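Local coordinates for deferrochelatase (Vibrio cholerae, PDB 5DE0), which binds haem b and probably works as a dye-decolorizing peroxidase, at residues V211-A214 against G218-D221; L229-H234 against K260-S265; E264-V269 against Q276-T281. All blocks are in the same frame, centred on the assembly; numbering follows the deposited sequence.

Contact 1: residues V211-A214 against G218-D221; sequences VPAA and GRVD. With HEM (protoporphyrin IX containing Fe), chain F.
The Arg219 side chain reaches back to the loop that leads into its own helix and meets the carbonyl of Ala213. NE lies 2.8 Å from Ala213 O, but the N-H points well off the acceptor, at 121°, so the hydrogen bond is weak. Bends at chi2 and chi3 fold the chain over this oxygen, with CD and CZ also packed close to it. One residue earlier, Gly218 offers its bare CA to the neighbouring carbonyl: the CA-H...O contact to Pro212 O is 3.5 Å long and nearly straight, at 160°. On the same glycine, Val211 CG1 rests 3.8 Å from Gly218 N.

These contacts close the turn between an irregular loop and helix 216-220, within the long excursion that joins strands 172-181 and 232-239 of the C-terminal ferredoxin-like domain of a DyP-type peroxidase. The far end of that helix borders the haem: Val220 lies over a pyrrole face, its CG2 3.6 Å from haem C3A. Asp221 OD2 comes within 3.2 Å of the propionate oxygen O2A, and such closeness of two carboxylates would probably raise the proton affinity of one of them.

Farther out, Ser215 ties the turn together, since its OG receives Gly218 N-H and is also hydrogen-bonded to Pro212 O. The strongest partner of the Arg219 guanidinium is Asp271, a salt bridge through NH2, while NH1 makes a weak bond to Lys273 O; together they hold the bent side chain against the loop that follows helix 257-266.

Contact 2: residues L229-H234 against K260-S265; sequences LKIVRH and KTMLES. With HEM (protoporphyrin IX containing Fe), chain F.
Leu229-His234 runs in extended form into strand 232-239, and its first residues pass one side of helix 257-266 at a distance too great for the two backbones to meet: the nearest CA atoms, those of Leu229 and Met262, are 8.5 Å apart. Met262 bridges most of this gap. Extended beyond CG (chi2 175°, chi3 -175°), it pushes its methyl against the extended backbone that leads into the strand, where CE lies 3.2 Å from Leu229 O, a tight approach of a carbon to a carbonyl. The same CE meets Ile231 CG2 at 3.7 Å, the two side chains reaching toward each other tip to tip, and SD packs on Ile231 CD1. At the outer end of the contact Leu229 crosses Thr261 at about a right angle, CD1 lying 3.6 Å from CG2.

The apolar patch is also a wall of the haem pocket. Met262 CE touches the haem methyl CMA at 3.7 Å, and Ile231 CD1 approaches the meso carbon CHB. Next along the strand, the bend of Arg233 at chi3 (-73°) lays its guanidinium with one face over haem C1A. NH1 and NH2 each donate to the single propionate oxygen O1D, at 3.0 Å, with the propionate carbon CGD at the guanidinium edge, in plane. A salt bridge to Asp147 gives NH1 a second acidic partner, consistent with the distal aspartate and arginine of DyP-type peroxidases.

Around this core, strand 247-253 pairs with 232-239 and packs on Ile231, Arg233 and His234, while helix 155-161 covers Val232.

Contact 3: residues E264-V269 against Q276-T281; sequences ESMYGV and QLLRFT. With HEM (protoporphyrin IX containing Fe), chain F.
One face of the haem pocket is lined by the end of helix 257-266 and by the short 3-10 segment 277-279, and Leu278 fastens the two together. Its CD1 sits over the centre of the Tyr267 ring, 3.8 Å from the centroid and 11° off the ring normal, a well-aligned CH-pi contact in which the leucine meets the flat side chain at about a right angle. The same methyl leans on the backbone, 3.6 Å from Met266 O, while the other branch, CD2, packs 4.2 Å from Met266 CE.

Each segment also sends a side chain to the cofactor. Met266 lies over a vinyl group, SD 3.5 Å from haem CAB, and the turn at chi3 (56°) brings CE against CBB. Leu277 places CD2 3.5 Å from C3C, over the face of a neighbouring pyrrole. Both approach from the face of the porphyrin opposite Arg233.

Phe179 of strand 172-181 and Thr89 of strand 89-91 back the Tyr267-Leu278 pair. The whole forms the connection by which helix 257-266 returns to edge strand 281-291, the last alpha-to-beta step of a ferredoxin-like domain in the DyP-type peroxidase family.

Followed from the N terminus, the three contacts show a haem pocket built in series along one domain. Contact 1 closes first, a tight loop of three intervening residues at helix 216-220. Contact 2 then spans 25 residues, bringing the residues just ahead of strand 232-239 to helix 257-266, with strand 247-253 between them in sequence. Contact 3 opens on the last residues of that helix, sharing Glu264 and Ser265 with contact 2, and closes a six-residue loop before strand 281-291; none nests inside another. Cross-ties join them: Ser265 OG to Arg219 O, and Gln276 N to Ala214 O. All three border the same haem.

Contact 1: residues V211-A214 against G218-D221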
loop_
_atom_site.group_PDB
_atom_site.type_symbol
_atom_site.label_atom_id
_atom_site.label_comp_id
_atom_site.label_asym_id
_atom_site.label_seq_id
_atom_site.Cartn_x
_atom_site.Cartn_y
_atom_site.Cartn_z
ATOM N N VAL B 211 -36.073 -0.993 -5.611
ATOM C CA VAL B 211 -34.971 -1.309 -4.711
ATOM C C VAL B 211 -35.388 -2.354 -3.684
ATOM O O VAL B 211 -36.276 -2.101 -2.869
ATOM C CB VAL B 211 -34.466 -0.055 -3.972
ATOM C CG1 VAL B 211 -33.372 -0.421 -2.976
ATOM C CG2 VAL B 211 -33.965 0.980 -4.963
ATOM N N PRO B 212 -34.751 -3.536 -3.723
ATOM C CA PRO B 212 -35.051 -4.599 -2.759
ATOM C C PRO B 212 -34.789 -4.128 -1.337
ATOM O O PRO B 212 -33.835 -3.382 -1.115
ATOM C CB PRO B 212 -34.086 -5.724 -3.154
ATOM C CG PRO B 212 -33.725 -5.438 -4.572
ATOM C CD PRO B 212 -33.717 -3.945 -4.688
ATOM N N ALA B 213 -35.624 -4.546 -0.394
ATOM C CA ALA B 213 -35.469 -4.124 0.993
ATOM C C ALA B 213 -34.198 -4.707 1.603
ATOM O O ALA B 213 -33.596 -4.109 2.493
ATOM C CB ALA B 213 -36.680 -4.528 1.808
ATOM N N ALA B 214 -33.791 -5.873 1.111
ATOM C CA ALA B 214 -32.610 -6.555 1.628
ATOM C C ALA B 214 -31.343 -6.134 0.886
ATOM O O ALA B 214 -30.238 -6.512 1.272
ATOM C CB ALA B 214 -32.794 -8.062 1.547
ATOM N N GLY B 218 -31.216 -0.515 0.099
ATOM C CA GLY B 218 -32.474 -0.759 0.781
ATOM C C GLY B 218 -32.308 -0.803 2.291
ATOM O O GLY B 218 -33.226 -0.463 3.038
ATOM N N ARG B 219 -31.125 -1.217 2.737
ATOM C CA ARG B 219 -30.820 -1.306 4.160
ATOM C C ARG B 219 -30.394 0.036 4.751
ATOM O O ARG B 219 -30.720 0.344 5.897
ATOM C CB ARG B 219 -29.719 -2.340 4.407
ATOM C CG ARG B 219 -30.079 -3.777 4.055
ATOM C CD ARG B 219 -30.960 -4.427 5.114
ATOM N NE ARG B 219 -32.365 -4.048 4.985
ATOM C CZ ARG B 219 -33.332 -4.482 5.787
ATOM N NH1 ARG B 219 -33.048 -5.315 6.779
ATOM N NH2 ARG B 219 -34.582 -4.084 5.596
ATOM N N VAL B 220 -29.667 0.831 3.973
ATOM C CA VAL B 220 -29.058 2.047 4.501
ATOM C C VAL B 220 -29.806 3.321 4.125
ATOM O O VAL B 220 -29.576 4.371 4.730
ATOM C CB VAL B 220 -27.591 2.184 4.036
ATOM C CG1 VAL B 220 -26.791 0.960 4.451
ATOM C CG2 VAL B 220 -27.526 2.387 2.532
ATOM N N ASP B 221 -30.689 3.244 3.133
ATOM C CA ASP B 221 -31.521 4.394 2.794
ATOM C C ASP B 221 -32.710 4.447 3.743
ATOM O O ASP B 221 -33.813 4.007 3.409
ATOM C CB ASP B 221 -31.998 4.330 1.340
ATOM C CG ASP B 221 -32.743 5.581 0.913
ATOM O OD1 ASP B 221 -33.979 5.627 1.082
ATOM O OD2 ASP B 221 -32.090 6.519 0.408
HETATM C CHA HEM F . -24.351 3.656 -0.523
HETATM C CHB HEM F . -23.750 3.534 4.289
HETATM C CHC HEM F . -20.856 -0.354 3.870
HETATM C CHD HEM F . -20.780 0.326 -0.931
HETATM C C1A HEM F . -24.446 3.962 0.817
HETATM C C2A HEM F . -25.223 5.039 1.397
HETATM C C3A HEM F . -25.054 5.005 2.724
HETATM C C4A HEM F . -24.165 3.905 3.031
HETATM C CMA HEM F . -25.685 5.959 3.761
HETATM C CAA HEM F . -26.094 6.043 0.612
HETATM C CBA HEM F . -27.560 5.643 0.764
HETATM C CGA HEM F . -28.422 6.502 -0.121
HETATM O O1A HEM F . -28.480 6.226 -1.347
HETATM O O2A HEM F . -29.050 7.455 0.403
HETATM C C1B HEM F . -22.990 2.428 4.594
HETATM C C2B HEM F . -22.786 1.892 5.922
HETATM C C3B HEM F . -21.991 0.828 5.828
HETATM C C4B HEM F . -21.656 0.631 4.422
HETATM C CMB HEM F . -23.376 2.461 7.232
HETATM C CAB HEM F . -21.553 -0.002 7.056
HETATM C CBB HEM F . -20.715 -1.032 6.960
HETATM C C1C HEM F . -20.549 -0.497 2.533
HETATM C C2C HEM F . -19.642 -1.473 1.955
HETATM C C3C HEM F . -19.624 -1.277 0.622
HETATM C C4C HEM F . -20.522 -0.179 0.325
HETATM C CMC HEM F . -18.861 -2.521 2.782
HETATM C CAC HEM F . -18.847 -2.021 -0.493
HETATM C CBC HEM F . -18.099 -3.112 -0.306
HETATM C C1D HEM F . -21.802 1.183 -1.284
HETATM C C2D HEM F . -22.303 1.374 -2.626
HETATM C C3D HEM F . -23.420 2.418 -2.500
HETATM C C4D HEM F . -23.481 2.751 -1.094
HETATM C CMD HEM F . -21.822 0.680 -3.918
HETATM C CAD HEM F . -24.295 2.983 -3.637
HETATM C CBD HEM F . -23.620 4.185 -4.289
HETATM C CGD HEM F . -23.505 5.311 -3.296
HETATM O O1D HEM F . -22.409 5.477 -2.702
HETATM O O2D HEM F . -24.506 6.049 -3.099
HETATM N NA HEM F . -23.813 3.291 1.844
HETATM N NB HEM F . -22.288 1.634 3.704
HETATM N NC HEM F . -21.066 0.272 1.508
HETATM N ND HEM F . -22.517 2.006 -0.420
HETATM FE FE HEM F . -22.485 1.742 1.637
#

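Contact 2: residues L229-H234 against K260-S265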
loop_
_atom_site.group_PDB
_atom_site.type_symbol
_atom_site.label_atom_id
_atom_site.label_comp_id
_atom_site.label_asym_id
_atom_site.label_seq_id
_atom_site.Cartn_x
_atom_site.Cartn_y
_atom_site.Cartn_z
ATOM N N LEU B 229 -31.712 9.626 6.855
ATOM C CA LEU B 229 -30.543 9.608 7.727
ATOM C C LEU B 229 -29.297 9.640 6.869
ATOM O O LEU B 229 -28.996 8.679 6.160
ATOM C CB LEU B 229 -30.534 8.374 8.629
ATOM C CG LEU B 229 -31.823 8.054 9.387
ATOM C CD1 LEU B 229 -31.687 6.751 10.206
ATOM C CD2 LEU B 229 -32.204 9.209 10.297
ATOM N N LYS B 230 -28.589 10.761 6.913
ATOM C CA LYS B 230 -27.443 10.950 6.039
ATOM C C LYS B 230 -26.119 10.965 6.795
ATOM O O LYS B 230 -26.041 11.424 7.933
ATOM C CB LYS B 230 -27.612 12.238 5.231
ATOM C CG LYS B 230 -28.626 12.095 4.111
ATOM C CD LYS B 230 -28.931 13.413 3.434
ATOM C CE LYS B 230 -29.749 13.188 2.176
ATOM N NZ LYS B 230 -30.927 12.312 2.432
ATOM N N ILE B 231 -25.085 10.432 6.149
ATOM C CA ILE B 231 -23.734 10.422 6.699
ATOM C C ILE B 231 -22.742 10.871 5.633
ATOM O O ILE B 231 -23.040 10.828 4.440
ATOM C CB ILE B 231 -23.328 9.025 7.212
ATOM C CG1 ILE B 231 -23.297 8.020 6.059
ATOM C CG2 ILE B 231 -24.272 8.559 8.313
ATOM C CD1 ILE B 231 -22.903 6.622 6.484
ATOM N N VAL B 232 -21.568 11.311 6.071
ATOM C CA VAL B 232 -20.502 11.683 5.153
ATOM C C VAL B 232 -19.420 10.609 5.165
ATOM O O VAL B 232 -18.678 10.474 6.137
ATOM C CB VAL B 232 -19.885 13.047 5.514
ATOM C CG1 VAL B 232 -18.709 13.360 4.598
ATOM C CG2 VAL B 232 -20.938 14.143 5.431
ATOM N N ARG B 233 -19.339 9.844 4.081
ATOM C CA ARG B 233 -18.398 8.733 3.996
ATOM C C ARG B 233 -17.057 9.155 3.404
ATOM O O ARG B 233 -17.002 9.934 2.454
ATOM C CB ARG B 233 -18.994 7.595 3.163
ATOM C CG ARG B 233 -20.193 6.913 3.802
ATOM C CD ARG B 233 -20.925 6.036 2.797
ATOM N NE ARG B 233 -21.667 6.829 1.822
ATOM C CZ ARG B 233 -21.980 6.411 0.600
ATOM N NH1 ARG B 233 -21.607 5.205 0.195
ATOM N NH2 ARG B 233 -22.659 7.202 -0.220
ATOM N N HIS B 234 -15.977 8.631 3.975
ATOM C CA HIS B 234 -14.632 8.886 3.469
ATOM C C HIS B 234 -13.936 7.573 3.137
ATOM O O HIS B 234 -12.707 7.498 3.109
ATOM C CB HIS B 234 -13.806 9.677 4.488
ATOM C CG HIS B 234 -13.924 11.161 4.341
ATOM N ND1 HIS B 234 -13.225 11.869 3.386
ATOM C CD2 HIS B 234 -14.656 12.072 5.023
ATOM C CE1 HIS B 234 -13.523 13.152 3.487
ATOM N NE2 HIS B 234 -14.390 13.302 4.473
ATOM N N LYS B 260 -25.775 3.832 14.135
ATOM C CA LYS B 260 -26.417 2.754 14.875
ATOM C C LYS B 260 -27.645 2.214 14.146
ATOM O O LYS B 260 -27.891 1.010 14.141
ATOM C CB LYS B 260 -26.798 3.249 16.272
ATOM C CG LYS B 260 -27.567 2.251 17.121
ATOM C CD LYS B 260 -27.771 2.791 18.529
ATOM C CE LYS B 260 -28.765 1.955 19.318
ATOM N NZ LYS B 260 -30.132 2.032 18.732
ATOM N N THR B 261 -28.403 3.107 13.519
ATOM C CA THR B 261 -29.614 2.711 12.809
ATOM C C THR B 261 -29.285 1.911 11.552
ATOM O O THR B 261 -29.895 0.871 11.293
ATOM C CB THR B 261 -30.466 3.933 12.421
ATOM O OG1 THR B 261 -30.727 4.721 13.588
ATOM C CG2 THR B 261 -31.786 3.488 11.810
ATOM N N MET B 262 -28.319 2.397 10.779
ATOM C CA MET B 262 -27.891 1.717 9.559
ATOM C C MET B 262 -27.283 0.350 9.859
ATOM O O MET B 262 -27.556 -0.626 9.161
ATOM C CB MET B 262 -26.880 2.570 8.787
ATOM C CG MET B 262 -27.426 3.888 8.275
ATOM S SD MET B 262 -26.140 4.897 7.517
ATOM C CE MET B 262 -27.042 6.398 7.170
ATOM N N LEU B 263 -26.459 0.286 10.900
ATOM C CA LEU B 263 -25.791 -0.959 11.272
ATOM C C LEU B 263 -26.780 -1.998 11.799
ATOM O O LEU B 263 -26.669 -3.185 11.490
ATOM C CB LEU B 263 -24.701 -0.688 12.312
ATOM C CG LEU B 263 -23.427 -0.026 11.784
ATOM C CD1 LEU B 263 -22.529 0.411 12.932
ATOM C CD2 LEU B 263 -22.681 -0.969 10.851
ATOM N N GLU B 264 -27.744 -1.550 12.596
ATOM C CA GLU B 264 -28.772 -2.443 13.120
ATOM C C GLU B 264 -29.692 -2.926 12.003
ATOM O O GLU B 264 -30.268 -4.014 12.081
ATOM C CB GLU B 264 -29.584 -1.749 14.216
ATOM C CG GLU B 264 -28.856 -1.646 15.549
ATOM C CD GLU B 264 -29.635 -0.864 16.585
ATOM O OE1 GLU B 264 -30.669 -0.261 16.229
ATOM O OE2 GLU B 264 -29.210 -0.853 17.760
ATOM N N SER B 265 -29.819 -2.109 10.963
ATOM C CA SER B 265 -30.605 -2.476 9.791
ATOM C C SER B 265 -29.839 -3.467 8.919
ATOM O O SER B 265 -30.422 -4.389 8.348
ATOM C CB SER B 265 -30.973 -1.232 8.981
ATOM O OG SER B 265 -31.673 -1.575 7.800
HETATM C CHA HEM F . -24.351 3.656 -0.523
HETATM C CHB HEM F . -23.750 3.534 4.289
HETATM C CHC HEM F . -20.856 -0.354 3.870
HETATM C CHD HEM F . -20.780 0.326 -0.931
HETATM C C1A HEM F . -24.446 3.962 0.817
HETATM C C2A HEM F . -25.223 5.039 1.397
HETATM C C3A HEM F . -25.054 5.005 2.724
HETATM C C4A HEM F . -24.165 3.905 3.031
HETATM C CMA HEM F . -25.685 5.959 3.761
HETATM C CAA HEM F . -26.094 6.043 0.612
HETATM C CBA HEM F . -27.560 5.643 0.764
HETATM C CGA HEM F . -28.422 6.502 -0.121
HETATM O O1A HEM F . -28.480 6.226 -1.347
HETATM O O2A HEM F . -29.050 7.455 0.403
HETATM C C1B HEM F . -22.990 2.428 4.594
HETATM C C2B HEM F . -22.786 1.892 5.922
HETATM C C3B HEM F . -21.991 0.828 5.828
HETATM C C4B HEM F . -21.656 0.631 4.422
HETATM C CMB HEM F . -23.376 2.461 7.232
HETATM C CAB HEM F . -21.553 -0.002 7.056
HETATM C CBB HEM F . -20.715 -1.032 6.960
HETATM C C1C HEM F . -20.549 -0.497 2.533
HETATM C C2C HEM F . -19.642 -1.473 1.955
HETATM C C3C HEM F . -19.624 -1.277 0.622
HETATM C C4C HEM F . -20.522 -0.179 0.325
HETATM C CMC HEM F . -18.861 -2.521 2.782
HETATM C CAC HEM F . -18.847 -2.021 -0.493
HETATM C CBC HEM F . -18.099 -3.112 -0.306
HETATM C C1D HEM F . -21.802 1.183 -1.284
HETATM C C2D HEM F . -22.303 1.374 -2.626
HETATM C C3D HEM F . -23.420 2.418 -2.500
HETATM C C4D HEM F . -23.481 2.751 -1.094
HETATM C CMD HEM F . -21.822 0.680 -3.918
HETATM C CAD HEM F . -24.295 2.983 -3.637
HETATM C CBD HEM F . -23.620 4.185 -4.289
HETATM C CGD HEM F . -23.505 5.311 -3.296
HETATM O O1D HEM F . -22.409 5.477 -2.702
HETATM O O2D HEM F . -24.506 6.049 -3.099
HETATM N NA HEM F . -23.813 3.291 1.844
HETATM N NB HEM F . -22.288 1.634 3.704
HETATM N NC HEM F . -21.066 0.272 1.508
HETATM N ND HEM F . -22.517 2.006 -0.420
HETATM FE FE HEM F . -22.485 1.742 1.637
#

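Contact 3: residues E264-V269 against Q276-T281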
loop_
_atom_site.group_PDB
_atom_site.type_symbol
_atom_site.label_atom_id
_atom_site.label_comp_id
_atom_site.label_asym_id
_atom_site.label_seq_id
_atom_site.Cartn_x
_atom_site.Cartn_y
_atom_site.Cartn_z
ATOM N N GLU B 264 -27.744 -1.550 12.596
ATOM C CA GLU B 264 -28.772 -2.443 13.120
ATOM C C GLU B 264 -29.692 -2.926 12.003
ATOM O O GLU B 264 -30.268 -4.014 12.081
ATOM C CB GLU B 264 -29.584 -1.749 14.216
ATOM C CG GLU B 264 -28.856 -1.646 15.549
ATOM C CD GLU B 264 -29.635 -0.864 16.585
ATOM O OE1 GLU B 264 -30.669 -0.261 16.229
ATOM O OE2 GLU B 264 -29.210 -0.853 17.760
ATOM N N SER B 265 -29.819 -2.109 10.963
ATOM C CA SER B 265 -30.605 -2.476 9.791
ATOM C C SER B 265 -29.839 -3.467 8.919
ATOM O O SER B 265 -30.422 -4.389 8.348
ATOM C CB SER B 265 -30.973 -1.232 8.981
ATOM O OG SER B 265 -31.673 -1.575 7.800
ATOM N N MET B 266 -28.526 -3.276 8.829
ATOM C CA MET B 266 -27.679 -4.125 7.997
ATOM C C MET B 266 -27.471 -5.507 8.602
ATOM O O MET B 266 -27.439 -6.507 7.886
ATOM C CB MET B 266 -26.318 -3.463 7.765
ATOM C CG MET B 266 -26.330 -2.328 6.755
ATOM S SD MET B 266 -24.715 -1.547 6.606
ATOM C CE MET B 266 -23.695 -2.961 6.191
ATOM N N TYR B 267 -27.335 -5.560 9.923
ATOM C CA TYR B 267 -26.973 -6.802 10.594
ATOM C C TYR B 267 -28.163 -7.503 11.245
ATOM O O TYR B 267 -27.997 -8.300 12.168
ATOM C CB TYR B 267 -25.879 -6.532 11.630
ATOM C CG TYR B 267 -24.509 -6.342 11.011
ATOM C CD1 TYR B 267 -23.630 -7.413 10.889
ATOM C CD2 TYR B 267 -24.101 -5.101 10.537
ATOM C CE1 TYR B 267 -22.380 -7.251 10.320
ATOM C CE2 TYR B 267 -22.850 -4.932 9.964
ATOM C CZ TYR B 267 -21.995 -6.010 9.858
ATOM O OH TYR B 267 -20.752 -5.850 9.292
ATOM N N GLY B 268 -29.361 -7.204 10.753
ATOM C CA GLY B 268 -30.554 -7.944 11.129
ATOM C C GLY B 268 -31.119 -7.698 12.517
ATOM O O GLY B 268 -31.874 -8.522 13.031
ATOM N N VAL B 269 -30.763 -6.572 13.125
ATOM C CA VAL B 269 -31.295 -6.224 14.440
ATOM C C VAL B 269 -32.677 -5.587 14.312
ATOM O O VAL B 269 -33.567 -5.836 15.129
ATOM C CB VAL B 269 -30.355 -5.264 15.195
ATOM C CG1 VAL B 269 -30.981 -4.823 16.512
ATOM C CG2 VAL B 269 -29.008 -5.924 15.437
ATOM N N GLN B 276 -27.627 -8.056 1.940
ATOM C CA GLN B 276 -27.194 -8.983 0.900
ATOM C C GLN B 276 -25.715 -8.789 0.568
ATOM O O GLN B 276 -25.032 -9.738 0.179
ATOM C CB GLN B 276 -28.042 -8.808 -0.362
ATOM C CG GLN B 276 -29.497 -9.223 -0.202
ATOM C CD GLN B 276 -29.665 -10.723 -0.057
ATOM O OE1 GLN B 276 -29.072 -11.500 -0.803
ATOM N NE2 GLN B 276 -30.475 -11.137 0.911
ATOM N N LEU B 277 -25.228 -7.560 0.721
ATOM C CA LEU B 277 -23.824 -7.253 0.461
ATOM C C LEU B 277 -22.905 -8.005 1.419
ATOM O O LEU B 277 -21.785 -8.369 1.060
ATOM C CB LEU B 277 -23.574 -5.746 0.568
ATOM C CG LEU B 277 -22.125 -5.259 0.451
ATOM C CD1 LEU B 277 -21.522 -5.639 -0.895
ATOM C CD2 LEU B 277 -22.046 -3.759 0.669
ATOM N N LEU B 278 -23.395 -8.250 2.632
ATOM C CA LEU B 278 -22.603 -8.911 3.666
ATOM C C LEU B 278 -22.412 -10.401 3.392
ATOM O O LEU B 278 -21.777 -11.106 4.175
ATOM C CB LEU B 278 -23.252 -8.708 5.035
ATOM C CG LEU B 278 -23.296 -7.254 5.508
ATOM C CD1 LEU B 278 -24.005 -7.129 6.848
ATOM C CD2 LEU B 278 -21.891 -6.670 5.586
ATOM N N ARG B 279 -22.964 -10.875 2.280
ATOM C CA ARG B 279 -22.736 -12.244 1.833
ATOM C C ARG B 279 -21.370 -12.368 1.175
ATOM O O ARG B 279 -20.822 -13.462 1.052
ATOM C CB ARG B 279 -23.825 -12.685 0.851
ATOM C CG ARG B 279 -25.187 -12.913 1.473
ATOM C CD ARG B 279 -26.241 -13.059 0.391
ATOM N NE ARG B 279 -25.875 -14.068 -0.598
ATOM C CZ ARG B 279 -26.431 -14.173 -1.801
ATOM N NH1 ARG B 279 -27.378 -13.323 -2.174
ATOM N NH2 ARG B 279 -26.035 -15.124 -2.635
ATOM N N PHE B 280 -20.824 -11.231 0.755
ATOM C CA PHE B 280 -19.609 -11.219 -0.048
ATOM C C PHE B 280 -18.503 -10.376 0.582
ATOM O O PHE B 280 -17.446 -10.180 -0.017
ATOM C CB PHE B 280 -19.923 -10.711 -1.456
ATOM C CG PHE B 280 -21.076 -11.418 -2.108
ATOM C CD1 PHE B 280 -20.880 -12.608 -2.787
ATOM C CD2 PHE B 280 -22.357 -10.896 -2.033
ATOM C CE1 PHE B 280 -21.937 -13.262 -3.386
ATOM C CE2 PHE B 280 -23.422 -11.546 -2.633
ATOM C CZ PHE B 280 -23.211 -12.732 -3.310
ATOM N N THR B 281 -18.753 -9.877 1.788
ATOM C CA THR B 281 -17.741 -9.134 2.526
ATOM C C THR B 281 -17.967 -9.279 4.026
ATOM O O THR B 281 -19.085 -9.534 4.473
ATOM C CB THR B 281 -17.732 -7.637 2.147
ATOM O OG1 THR B 281 -16.625 -6.984 2.782
ATOM C CG2 THR B 281 -19.028 -6.961 2.569
HETATM C CHA HEM F . -24.351 3.656 -0.523
HETATM C CHB HEM F . -23.750 3.534 4.289
HETATM C CHC HEM F . -20.856 -0.354 3.870
HETATM C CHD HEM F . -20.780 0.326 -0.931
HETATM C C1A HEM F . -24.446 3.962 0.817
HETATM C C2A HEM F . -25.223 5.039 1.397
HETATM C C3A HEM F . -25.054 5.005 2.724
HETATM C C4A HEM F . -24.165 3.905 3.031
HETATM C CMA HEM F . -25.685 5.959 3.761
HETATM C CAA HEM F . -26.094 6.043 0.612
HETATM C CBA HEM F . -27.560 5.643 0.764
HETATM C CGA HEM F . -28.422 6.502 -0.121
HETATM O O1A HEM F . -28.480 6.226 -1.347
HETATM O O2A HEM F . -29.050 7.455 0.403
HETATM C C1B HEM F . -22.990 2.428 4.594
HETATM C C2B HEM F . -22.786 1.892 5.922
HETATM C C3B HEM F . -21.991 0.828 5.828
HETATM C C4B HEM F . -21.656 0.631 4.422
HETATM C CMB HEM F . -23.376 2.461 7.232
HETATM C CAB HEM F . -21.553 -0.002 7.056
HETATM C CBB HEM F . -20.715 -1.032 6.960
HETATM C C1C HEM F . -20.549 -0.497 2.533
HETATM C C2C HEM F . -19.642 -1.473 1.955
HETATM C C3C HEM F . -19.624 -1.277 0.622
HETATM C C4C HEM F . -20.522 -0.179 0.325
HETATM C CMC HEM F . -18.861 -2.521 2.782
HETATM C CAC HEM F . -18.847 -2.021 -0.493
HETATM C CBC HEM F . -18.099 -3.112 -0.306
HETATM C C1D HEM F . -21.802 1.183 -1.284
HETATM C C2D HEM F . -22.303 1.374 -2.626
HETATM C C3D HEM F . -23.420 2.418 -2.500
HETATM C C4D HEM F . -23.481 2.751 -1.094
HETATM C CMD HEM F . -21.822 0.680 -3.918
HETATM C CAD HEM F . -24.295 2.983 -3.637
HETATM C CBD HEM F . -23.620 4.185 -4.289
HETATM C CGD HEM F . -23.505 5.311 -3.296
HETATM O O1D HEM F . -22.409 5.477 -2.702
HETATM O O2D HEM F . -24.506 6.049 -3.099
HETATM N NA HEM F . -23.813 3.291 1.844
HETATM N NB HEM F . -22.288 1.634 3.704
HETATM N NC HEM F . -21.066 0.272 1.508
HETATM N ND HEM F . -22.517 2.006 -0.420
HETATM FE FE HEM F . -22.485 1.742 1.637
#